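Local structure of conserved hypothetical secreted protein (Helicobacter pylori, 4RNZ) at residues A[55-60]-A[67-72]; A[89-94]-A[139-144]; A[109-114]-A[152-157]. The protein is a cell shape-determining metallopeptidase of the M23B family, probably a zinc-dependent endopeptidase that trims the peptidoglycan wall. One frame throughout, in Å; residues are numbered along the deposited sequence.

Contact 1 lies in the antiparallel sheet of the Csd3 N-terminal region, which is built apart from the sheet shared by contacts 2 and 3: its centre is about 31 Å from that of contact 2 and about 28 Å from that of contact 3. Contacts 2 and 3 touch, their centres about 8 Å apart, because strands 136-146 and 153-163 are neighbours; a salt bridge joins R143 NH1 to D111 OD2 at 2.8 Å. Contact 1 comes within about 11 Å of the zinc site, measured from the side chain of I68 to that of E34, a zinc ligand with H219, D223 and H301; it makes no part of the site. Contacts 2 and 3 lie away from that metal.

Contact 1 of 3, residues A[55-60]-A[67-72]; sequences LIQALI and QIHIYK
The H69 imidazole meets Q57 at its edge: NE2 donates to Q57 OE1 at 2.8 Å, with the oxygen close to the ring plane and the N-H directed at a lone pair of the amide. Amide and ring planes are turned 60° apart. The backbone oxygen of A58 lies at the same ring's edge, and Y71 CD1 sits over one face, displaced toward the rim. L59 runs alongside the imidazole, its CD2 3.5 Å from H69 CD2 in an oblique approach. The ring leans back over strand 55-60 because H69 CG stands anti to its backbone N (chi1 -177°). Y71 turns outward instead, and its hydroxyl bonds to D80. Beyond L59, Q67 OE1 comes within 3.4 Å of L59 CB while its amide is held by R146 and P83. On the other side of the sheet A58 CB packs on I70 CB at 4.3 Å and I60 CB on I68 CB at 4.2 Å. Paired backbone bonds lock A58 to I70 and I60 to I68, the tightest being I68 N to I60 O at 2.7 Å. K72 N donates to I56 O at 3.1 Å; on its other side I56 forms, with Q57, a classic beta bulge opposite L48 of strand 44-49. These features belong to an antiparallel beta hairpin, strands 55-61 and 66-73, with one mixed face of Q57, L59, H69 and Y71 and an aliphatic face of A58, I60, I68 and I70, on which helix 11-17 packs through I60 and I70.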
# COMPACT_ATOMS: atom_id res chain seq x y z
N LEU A 55 -13.18 -27.99 -1.38
CA LEU A 55 -13.25 -26.55 -1.46
C LEU A 55 -14.42 -26.16 -2.35
O LEU A 55 -14.43 -26.50 -3.53
CB LEU A 55 -11.94 -25.98 -2.00
CG LEU A 55 -11.70 -24.48 -1.89
CD1 LEU A 55 -12.50 -23.70 -2.93
CD2 LEU A 55 -12.00 -23.98 -0.49
N ILE A 56 -15.40 -25.46 -1.78
CA ILE A 56 -16.52 -24.98 -2.58
C ILE A 56 -16.56 -23.47 -2.71
O ILE A 56 -17.26 -22.96 -3.56
CB ILE A 56 -17.87 -25.53 -2.06
CG1 ILE A 56 -18.26 -24.87 -0.74
CG2 ILE A 56 -17.80 -27.06 -1.96
CD1 ILE A 56 -19.42 -25.53 -0.03
N GLN A 57 -15.83 -22.75 -1.86
CA GLN A 57 -15.68 -21.30 -1.99
C GLN A 57 -14.39 -20.80 -1.40
O GLN A 57 -13.90 -21.35 -0.41
CB GLN A 57 -16.79 -20.56 -1.29
CG GLN A 57 -18.06 -20.47 -2.07
CD GLN A 57 -18.91 -19.39 -1.51
OE1 GLN A 57 -18.94 -18.27 -2.03
NE2 GLN A 57 -19.55 -19.68 -0.39
N ALA A 58 -13.86 -19.74 -1.99
CA ALA A 58 -12.71 -19.03 -1.43
C ALA A 58 -12.78 -17.55 -1.77
O ALA A 58 -13.20 -17.16 -2.88
CB ALA A 58 -11.43 -19.62 -1.95
N LEU A 59 -12.35 -16.74 -0.79
CA LEU A 59 -12.24 -15.31 -0.96
C LEU A 59 -10.79 -14.96 -0.60
O LEU A 59 -10.36 -15.15 0.54
CB LEU A 59 -13.22 -14.57 -0.07
CG LEU A 59 -14.71 -14.79 -0.35
CD1 LEU A 59 -15.53 -14.13 0.75
CD2 LEU A 59 -15.11 -14.25 -1.71
N ILE A 60 -10.06 -14.48 -1.60
CA ILE A 60 -8.62 -14.25 -1.52
C ILE A 60 -8.32 -12.82 -1.95
O ILE A 60 -8.49 -12.46 -3.12
CB ILE A 60 -7.84 -15.23 -2.41
CG1 ILE A 60 -8.15 -16.70 -2.03
CG2 ILE A 60 -6.34 -14.98 -2.31
CD1 ILE A 60 -7.74 -17.70 -3.12
N GLN A 67 -10.86 -8.70 -4.45
CA GLN A 67 -10.56 -10.07 -4.07
C GLN A 67 -10.96 -11.07 -5.15
O GLN A 67 -11.85 -10.83 -5.94
CB GLN A 67 -11.26 -10.47 -2.75
CG GLN A 67 -12.78 -10.53 -2.78
CD GLN A 67 -13.42 -10.59 -1.38
OE1 GLN A 67 -12.89 -11.21 -0.46
NE2 GLN A 67 -14.57 -9.96 -1.23
N ILE A 68 -10.27 -12.20 -5.15
CA ILE A 68 -10.65 -13.30 -6.00
C ILE A 68 -11.75 -14.07 -5.28
O ILE A 68 -11.57 -14.45 -4.13
CB ILE A 68 -9.47 -14.26 -6.19
CG1 ILE A 68 -8.43 -13.60 -7.09
CG2 ILE A 68 -9.92 -15.60 -6.77
CD1 ILE A 68 -7.11 -14.35 -7.11
N HIS A 69 -12.85 -14.31 -5.97
CA HIS A 69 -13.88 -15.22 -5.50
C HIS A 69 -13.91 -16.48 -6.36
O HIS A 69 -14.24 -16.41 -7.55
CB HIS A 69 -15.24 -14.52 -5.56
CG HIS A 69 -16.38 -15.34 -5.03
ND1 HIS A 69 -17.69 -15.15 -5.44
CD2 HIS A 69 -16.41 -16.35 -4.13
CE1 HIS A 69 -18.47 -16.03 -4.82
NE2 HIS A 69 -17.72 -16.75 -4.00
N ILE A 70 -13.55 -17.61 -5.77
CA ILE A 70 -13.64 -18.91 -6.42
C ILE A 70 -14.83 -19.64 -5.83
O ILE A 70 -14.98 -19.70 -4.60
CB ILE A 70 -12.40 -19.79 -6.17
CG1 ILE A 70 -11.20 -19.20 -6.94
CG2 ILE A 70 -12.65 -21.23 -6.59
CD1 ILE A 70 -9.86 -19.64 -6.41
N TYR A 71 -15.69 -20.16 -6.70
CA TYR A 71 -16.86 -20.90 -6.19
C TYR A 71 -17.25 -21.99 -7.16
O TYR A 71 -17.07 -21.86 -8.38
CB TYR A 71 -18.05 -19.98 -5.93
CG TYR A 71 -18.44 -19.15 -7.12
CD1 TYR A 71 -17.75 -17.97 -7.40
CD2 TYR A 71 -19.47 -19.53 -7.98
CE1 TYR A 71 -18.09 -17.20 -8.49
CE2 TYR A 71 -19.80 -18.76 -9.08
CZ TYR A 71 -19.10 -17.59 -9.32
OH TYR A 71 -19.39 -16.81 -10.39
N LYS A 72 -17.73 -23.08 -6.58
CA LYS A 72 -18.24 -24.21 -7.34
C LYS A 72 -19.73 -23.99 -7.59
O LYS A 72 -20.47 -23.78 -6.63
CB LYS A 72 -18.02 -25.51 -6.57
CG LYS A 72 -18.34 -26.73 -7.40
CD LYS A 72 -17.96 -28.03 -6.71
CE LYS A 72 -18.25 -29.19 -7.65
NZ LYS A 72 -17.58 -30.42 -7.16

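Contact 2 of 3, residues A[89-94]-A[139-144]. With PO4 (phosphate ion), chain G.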
# COMPACT_ATOMS: atom_id res chain seq x y z
N LYS A 89 -12.76 2.09 10.75
CA LYS A 89 -12.77 2.80 12.04
C LYS A 89 -11.68 3.87 12.07
O LYS A 89 -10.55 3.62 11.65
CB LYS A 89 -12.48 1.86 13.19
CG LYS A 89 -13.40 0.66 13.32
CD LYS A 89 -13.04 -0.10 14.58
CE LYS A 89 -13.78 -1.42 14.68
NZ LYS A 89 -13.56 -1.99 16.04
N GLU A 90 -12.00 5.03 12.64
CA GLU A 90 -11.04 6.12 12.80
C GLU A 90 -10.71 6.28 14.27
O GLU A 90 -11.59 6.22 15.13
CB GLU A 90 -11.65 7.40 12.24
CG GLU A 90 -10.71 8.60 12.20
CD GLU A 90 -11.43 9.84 11.75
OE1 GLU A 90 -12.51 10.13 12.29
OE2 GLU A 90 -10.92 10.52 10.84
N LYS A 91 -9.42 6.49 14.54
CA LYS A 91 -8.92 6.74 15.89
C LYS A 91 -7.98 7.93 15.90
O LYS A 91 -7.38 8.27 14.87
CB LYS A 91 -8.15 5.55 16.45
CG LYS A 91 -9.02 4.32 16.66
CD LYS A 91 -8.41 3.33 17.64
CE LYS A 91 -9.48 2.42 18.22
NZ LYS A 91 -10.22 1.73 17.13
N THR A 92 -7.83 8.52 17.08
CA THR A 92 -6.82 9.54 17.32
C THR A 92 -5.87 9.14 18.42
O THR A 92 -6.26 9.00 19.59
CB THR A 92 -7.47 10.87 17.68
OG1 THR A 92 -8.35 11.25 16.62
CG2 THR A 92 -6.40 11.97 17.86
N LEU A 93 -4.61 8.96 18.05
CA LEU A 93 -3.56 8.75 19.02
C LEU A 93 -2.99 10.11 19.43
O LEU A 93 -2.55 10.90 18.58
CB LEU A 93 -2.43 7.92 18.41
CG LEU A 93 -1.17 7.74 19.25
CD1 LEU A 93 -1.46 7.03 20.56
CD2 LEU A 93 -0.16 6.95 18.43
N LEU A 94 -3.00 10.37 20.73
CA LEU A 94 -2.28 11.51 21.32
C LEU A 94 -1.18 10.98 22.25
O LEU A 94 -1.42 10.14 23.12
CB LEU A 94 -3.23 12.38 22.12
CG LEU A 94 -4.48 12.89 21.40
CD1 LEU A 94 -5.36 13.61 22.41
CD2 LEU A 94 -4.13 13.80 20.24
N ILE A 139 -1.59 11.20 15.88
CA ILE A 139 -1.92 10.55 14.61
C ILE A 139 -3.42 10.31 14.56
O ILE A 139 -3.97 9.67 15.46
CB ILE A 139 -1.22 9.19 14.44
CG1 ILE A 139 0.24 9.27 14.90
CG2 ILE A 139 -1.34 8.69 12.99
CD1 ILE A 139 1.03 8.01 14.73
N VAL A 140 -4.07 10.81 13.52
CA VAL A 140 -5.43 10.42 13.23
C VAL A 140 -5.34 9.39 12.10
O VAL A 140 -4.81 9.68 11.03
CB VAL A 140 -6.30 11.56 12.73
CG1 VAL A 140 -7.70 11.04 12.43
CG2 VAL A 140 -6.35 12.70 13.75
N TYR A 141 -5.85 8.19 12.35
CA TYR A 141 -5.72 7.13 11.35
C TYR A 141 -6.94 6.26 11.29
O TYR A 141 -7.66 6.09 12.29
CB TYR A 141 -4.52 6.26 11.64
CG TYR A 141 -4.57 5.49 12.93
CD1 TYR A 141 -4.24 6.08 14.13
CD2 TYR A 141 -4.97 4.16 12.95
CE1 TYR A 141 -4.25 5.37 15.31
CE2 TYR A 141 -5.00 3.44 14.13
CZ TYR A 141 -4.64 4.06 15.31
OH TYR A 141 -4.66 3.37 16.49
N THR A 142 -7.13 5.65 10.13
CA THR A 142 -8.20 4.69 9.93
C THR A 142 -7.63 3.32 9.70
O THR A 142 -6.46 3.15 9.31
CB THR A 142 -9.09 5.05 8.74
OG1 THR A 142 -8.36 4.97 7.52
CG2 THR A 142 -9.68 6.43 8.90
N ARG A 143 -8.46 2.33 9.97
CA ARG A 143 -8.11 0.92 9.76
C ARG A 143 -9.36 0.28 9.14
O ARG A 143 -10.49 0.73 9.44
CB ARG A 143 -7.79 0.32 11.11
CG ARG A 143 -6.65 -0.64 11.17
CD ARG A 143 -6.59 -1.31 12.56
NE ARG A 143 -5.87 -0.59 13.64
CZ ARG A 143 -4.55 -0.36 13.66
NH1 ARG A 143 -3.81 -0.70 12.62
NH2 ARG A 143 -3.97 0.26 14.70
N ASP A 144 -9.17 -0.71 8.26
CA ASP A 144 -10.31 -1.36 7.60
C ASP A 144 -10.54 -2.74 8.23
O ASP A 144 -9.58 -3.43 8.57
CB ASP A 144 -10.11 -1.47 6.10
CG ASP A 144 -10.14 -0.14 5.39
OD1 ASP A 144 -10.66 0.86 5.91
OD2 ASP A 144 -9.66 -0.10 4.25
P PO4 G . -10.15 -2.56 17.38
O1 PO4 G . -9.08 -2.47 16.31
O2 PO4 G . -9.52 -3.20 18.60
O3 PO4 G . -11.33 -3.38 16.93
O4 PO4 G . -10.71 -1.21 17.78
O HOH W 1 -8.30 3.40 13.37
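K91 and Y141 form the central hydrogen-bonded pair of two antiparallel strands at 157°, flanked by the pairs K89-R143 and L93-I139. The side chain of K91 starts over one face of the Y141 ring, its CB 4.0 Å from Y141 CZ and displaced toward the rim, while L93 CB lies at the ring edge. With CG between the backbone N and the carbonyl carbon (chi1 64°), Y141 swings its ring across to strand 89-94. L93 and I139 run side by side, CD2 of L93 4.0 Å from CD1 of I139, and helix 112-121 covers I139 and Y141. The opposite face carries E90, T92, V140 and T142: the E90 chain passes over V140, bringing OE2 3.6 Å from V140 CG1, and T92 OG1, bonded to G362 O, rests near V140 CG2. A water donates to both K89 O and Y141 O, giving these strand carbonyls a further partner. The two lysines leave the strand on the Y141 side and converge on a phosphate. K89 NZ binds its O3 at 2.8 Å and, weakly, its O4; K91, bent at its last torsion (chi4 55°), binds O4 through NZ at 3.1 Å. Two ammonium groups and the Y145 hydroxyl gripping one anion are consistent with a locally positive patch that can hold a phosphate; since the ion probably comes from the crystallisation liquor, no physiological ligand follows.

Contact 3 of 3, residues A[109-114]-A[152-157]; sequences TNDPLL and GQPTIK
L113 and L114, in the first turn of helix 112-121, pack on P154 of strand 153-163, joining helix to sheet within the Csd3 second domain. The close-packed part centres on the proline ring: its CD lies 3.8 Å from L113 CB, and its CG 4.1 Å from L114 CB. Deeper in, L114 crosses I156 obliquely, CD1 of L114 4.0 Å from CG1 of I156; chi1 of -178° swings the isobutyl group past the proline to I156, and Y141 of strand 136-146 flanks it. D111 faces the proline from the opposite direction. As N-cap of the helix it accepts from L113 N through OD1 at 2.9 Å, met from above the carboxylate plane, and from L114 N through OD2 in a weak bond. OD2 also pairs with R143, so one carboxylate ties the helix start to the sheet and would probably be stabilised as an anion. Just ahead, T109 OG1 accepts from D111 N, an ST turn leading into the cap. The solvent side begins at the end of L113, beside partly exposed Q153 and exposed G152. L113 CD2 meets Q153 CD at a right angle between the side chains, while L113 CD1 lies near G152 O, which bonds a glycerol. Q153 OE1 also takes a bond from Q117 NE2; a water bridges the segments, donating to L113 O at 2.8 Å and to Q153 OE1 at 2.7 Å.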
# COMPACT_ATOMS: atom_id res chain seq x y z
N THR A 109 -0.56 1.40 20.85
CA THR A 109 -1.41 0.79 19.80
C THR A 109 -1.16 -0.68 19.53
O THR A 109 -1.92 -1.31 18.82
CB THR A 109 -1.16 1.51 18.45
OG1 THR A 109 0.20 1.24 18.03
CG2 THR A 109 -1.37 3.01 18.61
N ASN A 110 -0.05 -1.19 20.05
CA ASN A 110 0.47 -2.48 19.70
C ASN A 110 0.53 -2.72 18.18
O ASN A 110 0.34 -3.84 17.71
CB ASN A 110 -0.35 -3.58 20.39
CG ASN A 110 0.36 -4.90 20.40
OD1 ASN A 110 1.56 -4.99 20.72
ND2 ASN A 110 -0.35 -5.96 20.04
N ASP A 111 0.83 -1.67 17.42
CA ASP A 111 0.81 -1.76 15.96
C ASP A 111 2.08 -1.27 15.26
O ASP A 111 2.21 -0.08 14.96
CB ASP A 111 -0.37 -1.03 15.40
CG ASP A 111 -0.47 -1.20 13.89
OD1 ASP A 111 0.14 -2.13 13.34
OD2 ASP A 111 -1.15 -0.41 13.28
N PRO A 112 2.97 -2.19 14.93
CA PRO A 112 4.17 -1.90 14.16
C PRO A 112 3.89 -1.29 12.79
O PRO A 112 4.69 -0.50 12.30
CB PRO A 112 4.85 -3.27 14.04
CG PRO A 112 4.36 -4.03 15.24
CD PRO A 112 2.93 -3.59 15.40
N LEU A 113 2.76 -1.60 12.18
CA LEU A 113 2.44 -1.08 10.86
C LEU A 113 2.28 0.44 10.91
O LEU A 113 2.84 1.15 10.09
CB LEU A 113 1.18 -1.73 10.30
CG LEU A 113 1.30 -3.26 10.15
CD1 LEU A 113 -0.06 -3.85 9.80
CD2 LEU A 113 2.31 -3.65 9.10
N LEU A 114 1.50 0.91 11.89
CA LEU A 114 1.27 2.34 12.09
C LEU A 114 2.58 3.04 12.44
O LEU A 114 2.86 4.14 11.94
CB LEU A 114 0.24 2.58 13.20
CG LEU A 114 -0.13 4.03 13.50
CD1 LEU A 114 -0.87 4.67 12.34
CD2 LEU A 114 -1.00 4.11 14.75
N GLY A 152 -5.06 -5.61 6.10
CA GLY A 152 -4.27 -4.67 5.32
C GLY A 152 -3.49 -3.78 6.28
O GLY A 152 -3.09 -4.21 7.35
N GLN A 153 -3.34 -2.52 5.93
CA GLN A 153 -2.55 -1.62 6.76
C GLN A 153 -3.44 -0.45 7.11
O GLN A 153 -4.43 -0.19 6.44
CB GLN A 153 -1.30 -1.13 6.01
CG GLN A 153 -0.17 -2.18 5.89
CD GLN A 153 1.23 -1.57 5.71
OE1 GLN A 153 1.54 -0.50 6.23
NE2 GLN A 153 2.07 -2.26 4.98
N PRO A 154 -3.05 0.29 8.15
CA PRO A 154 -3.79 1.51 8.44
C PRO A 154 -3.50 2.60 7.44
O PRO A 154 -2.58 2.49 6.60
CB PRO A 154 -3.29 1.88 9.85
CG PRO A 154 -1.93 1.30 9.93
CD PRO A 154 -2.00 0.01 9.15
N THR A 155 -4.28 3.66 7.52
CA THR A 155 -4.09 4.83 6.72
C THR A 155 -4.01 6.04 7.65
O THR A 155 -4.95 6.29 8.44
CB THR A 155 -5.24 4.98 5.71
OG1 THR A 155 -5.28 3.83 4.86
CG2 THR A 155 -5.06 6.19 4.84
N ILE A 156 -2.90 6.78 7.57
CA ILE A 156 -2.76 8.03 8.33
C ILE A 156 -3.47 9.15 7.62
O ILE A 156 -3.14 9.46 6.48
CB ILE A 156 -1.28 8.40 8.51
CG1 ILE A 156 -0.62 7.38 9.44
CG2 ILE A 156 -1.15 9.83 9.04
CD1 ILE A 156 0.89 7.51 9.50
N LYS A 157 -4.46 9.75 8.27
CA LYS A 157 -5.17 10.89 7.71
C LYS A 157 -4.49 12.21 8.07
O LYS A 157 -4.45 13.12 7.26
CB LYS A 157 -6.62 10.93 8.22
CG LYS A 157 -7.42 9.65 8.02
CD LYS A 157 -7.30 9.06 6.61
CE LYS A 157 -7.76 10.02 5.52
NZ LYS A 157 -9.18 10.46 5.69
O HOH W 2 3.71 0.03 7.68